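Local coordinates for beta-L-arabinobiosidase (Bacteroides thetaiotaomicron, PDB 5MQR), which probably hydrolyses glycosidic linkages of complex plant pectin as a beta-L-arabinobiosidase, and may also have exo-alpha-sialidase activity, at residues M958-N963 with G1031-L1036. Residues are numbered along the deposited sequence; the frame is centred on the assembly and turned at random.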
loop_
_atom_site.group_PDB
_atom_site.type_symbol
_atom_site.label_atom_id
_atom_site.label_comp_id
_atom_site.label_asym_id
_atom_site.label_seq_id
_atom_site.Cartn_x
_atom_site.Cartn_y
_atom_site.Cartn_z
HETATM N N MSE A 958 23.392 -21.018 4.166
HETATM C CA MSE A 958 22.650 -20.955 5.439
HETATM C C MSE A 958 21.190 -20.740 5.181
HETATM O O MSE A 958 20.335 -21.360 5.823
HETATM C CB MSE A 958 23.183 -19.842 6.314
HETATM C CG MSE A 958 22.659 -19.932 7.733
HETATM SE SE MSE A 958 23.279 -18.406 8.828
HETATM C CE MSE A 958 25.125 -18.018 8.284
ATOM N N ALA A 959 20.907 -19.863 4.226
ATOM C CA ALA A 959 19.542 -19.642 3.768
ATOM C C ALA A 959 18.934 -20.903 3.175
ATOM O O ALA A 959 17.783 -21.201 3.455
ATOM C CB ALA A 959 19.487 -18.501 2.756
ATOM N N ASN A 960 19.696 -21.634 2.353
ATOM C CA ASN A 960 19.184 -22.882 1.775
ATOM C C ASN A 960 18.822 -23.863 2.871
ATOM O O ASN A 960 17.758 -24.477 2.845
ATOM C CB ASN A 960 20.207 -23.527 0.840
ATOM C CG ASN A 960 20.315 -22.828 -0.500
ATOM O OD1 ASN A 960 19.459 -22.029 -0.900
ATOM N ND2 ASN A 960 21.372 -23.152 -1.221
ATOM N N PHE A 961 19.742 -24.000 3.817
ATOM C CA PHE A 961 19.574 -24.871 4.960
ATOM C C PHE A 961 18.323 -24.483 5.726
ATOM O O PHE A 961 17.513 -25.343 6.038
ATOM C CB PHE A 961 20.782 -24.766 5.875
ATOM C CG PHE A 961 20.742 -25.690 7.056
ATOM C CD1 PHE A 961 20.742 -27.083 6.877
ATOM C CD2 PHE A 961 20.802 -25.174 8.366
ATOM C CE1 PHE A 961 20.751 -27.918 7.976
ATOM C CE2 PHE A 961 20.819 -26.019 9.460
ATOM C CZ PHE A 961 20.776 -27.380 9.264
HETATM N N MSE A 962 18.150 -23.191 5.980
HETATM C CA MSE A 962 16.991 -22.729 6.752
HETATM C C MSE A 962 15.685 -22.847 6.002
HETATM O O MSE A 962 14.632 -23.093 6.611
HETATM C CB MSE A 962 17.223 -21.309 7.216
HETATM C CG MSE A 962 18.278 -21.324 8.317
HETATM SE SE MSE A 962 18.736 -19.484 8.844
HETATM C CE MSE A 962 17.126 -19.168 9.923
ATOM N N ASN A 963 15.727 -22.683 4.687
ATOM C CA ASN A 963 14.534 -22.847 3.867
ATOM C C ASN A 963 14.171 -24.297 3.551
ATOM O O ASN A 963 12.995 -24.615 3.529
ATOM C CB ASN A 963 14.667 -22.097 2.539
ATOM C CG ASN A 963 14.330 -20.647 2.666
ATOM O OD1 ASN A 963 13.171 -20.273 2.493
ATOM N ND2 ASN A 963 15.328 -19.812 2.983
ATOM N N GLY A 1031 13.557 -13.091 1.281
ATOM C CA GLY A 1031 13.173 -14.469 1.189
ATOM C C GLY A 1031 12.439 -14.877 -0.071
ATOM O O GLY A 1031 11.732 -15.896 -0.047
ATOM N N LEU A 1032 12.618 -14.157 -1.176
ATOM C CA LEU A 1032 12.080 -14.648 -2.449
ATOM C C LEU A 1032 12.885 -15.855 -2.893
ATOM O O LEU A 1032 14.073 -15.731 -3.143
ATOM C CB LEU A 1032 12.123 -13.572 -3.527
ATOM C CG LEU A 1032 11.686 -13.975 -4.951
ATOM C CD1 LEU A 1032 10.248 -14.474 -5.018
ATOM C CD2 LEU A 1032 11.862 -12.782 -5.873
ATOM N N ARG A 1033 12.235 -17.013 -2.986
ATOM C CA ARG A 1033 12.921 -18.262 -3.337
ATOM C C ARG A 1033 12.708 -18.660 -4.795
ATOM O O ARG A 1033 11.670 -19.194 -5.150
ATOM C CB ARG A 1033 12.451 -19.392 -2.411
ATOM C CG ARG A 1033 12.507 -19.046 -0.912
ATOM C CD ARG A 1033 13.918 -18.774 -0.396
ATOM N NE ARG A 1033 14.792 -19.934 -0.556
ATOM C CZ ARG A 1033 16.122 -19.921 -0.431
ATOM N NH1 ARG A 1033 16.784 -18.793 -0.133
ATOM N NH2 ARG A 1033 16.814 -21.050 -0.605
ATOM N N PRO A 1034 13.697 -18.407 -5.658
ATOM C CA PRO A 1034 13.396 -18.629 -7.081
ATOM C C PRO A 1034 13.103 -20.073 -7.407
ATOM O O PRO A 1034 13.659 -20.960 -6.773
ATOM C CB PRO A 1034 14.675 -18.155 -7.789
ATOM C CG PRO A 1034 15.290 -17.189 -6.818
ATOM C CD PRO A 1034 15.008 -17.761 -5.465
ATOM N N ARG A 1035 12.209 -20.293 -8.365
ATOM C CA ARG A 1035 11.756 -21.628 -8.747
ATOM C C ARG A 1035 11.626 -21.768 -10.244
ATOM O O ARG A 1035 11.534 -20.780 -10.965
ATOM C CB ARG A 1035 10.389 -21.921 -8.139
ATOM C CG ARG A 1035 10.380 -22.006 -6.626
ATOM C CD ARG A 1035 8.987 -21.777 -6.116
ATOM N NE ARG A 1035 8.100 -22.878 -6.487
ATOM C CZ ARG A 1035 7.555 -23.755 -5.642
ATOM N NH1 ARG A 1035 7.778 -23.698 -4.336
ATOM N NH2 ARG A 1035 6.761 -24.719 -6.112
ATOM N N LEU A 1036 11.570 -23.016 -10.698
ATOM C CA LEU A 1036 11.382 -23.342 -12.120
ATOM C C LEU A 1036 9.947 -23.190 -12.590
ATOM O O LEU A 1036 9.713 -23.033 -13.776
ATOM C CB LEU A 1036 11.808 -24.783 -12.394
ATOM C CG LEU A 1036 13.266 -25.111 -12.099
ATOM C CD1 LEU A 1036 13.469 -26.607 -11.978
ATOM C CD2 LEU A 1036 14.165 -24.514 -13.164
HETATM O O HOH W 1 19.730 -19.222 -0.415
#
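A959, N960 and N963, on one side of helix 948-964, meet a single side chain, R1033, and illustrate how a buried guanidinium can be bonded at its edge by one asparagine and stacked on its face by another. A959 adds a light touch, its CB lying 4.0 Å from R1033 NH1. N960 supplies the direct bond: R1033 NH2 donates to its OD1 at 2.8 Å, in the carbonyl plane and nearly in the guanidinium plane, although the bond is bent. The two flat groups stand 78° apart, the amide meeting the guanidinium at its edge. A water bridges the same edge, donating to N960 OD1 and accepting from R1033 NH1. N963 does something different, stacking its amide over one guanidinium face with the planes just 7° apart and CG 3.3 Å from R1033 NE. Its rotation is fixed by a nearly straight bond (167°) from ND2 back to A959 O, while OD1 accepts from N1043 ND2. A959 O thus accepts from both ND2 and the backbone N of N963, which approach from opposite faces of its carbonyl plane. Bends at chi2 and chi3 curl R1033 into this site, where NH1 also bonds to T1027 O. The contact thereby joins helix 948-964 of the MGH1-like glycoside hydrolase domain to the loop between helix 1022-1029 and strand 1040-1042, with L1032 packing on V1059 of strand 1053-1061 and P1034 on M763 of helix 754-765.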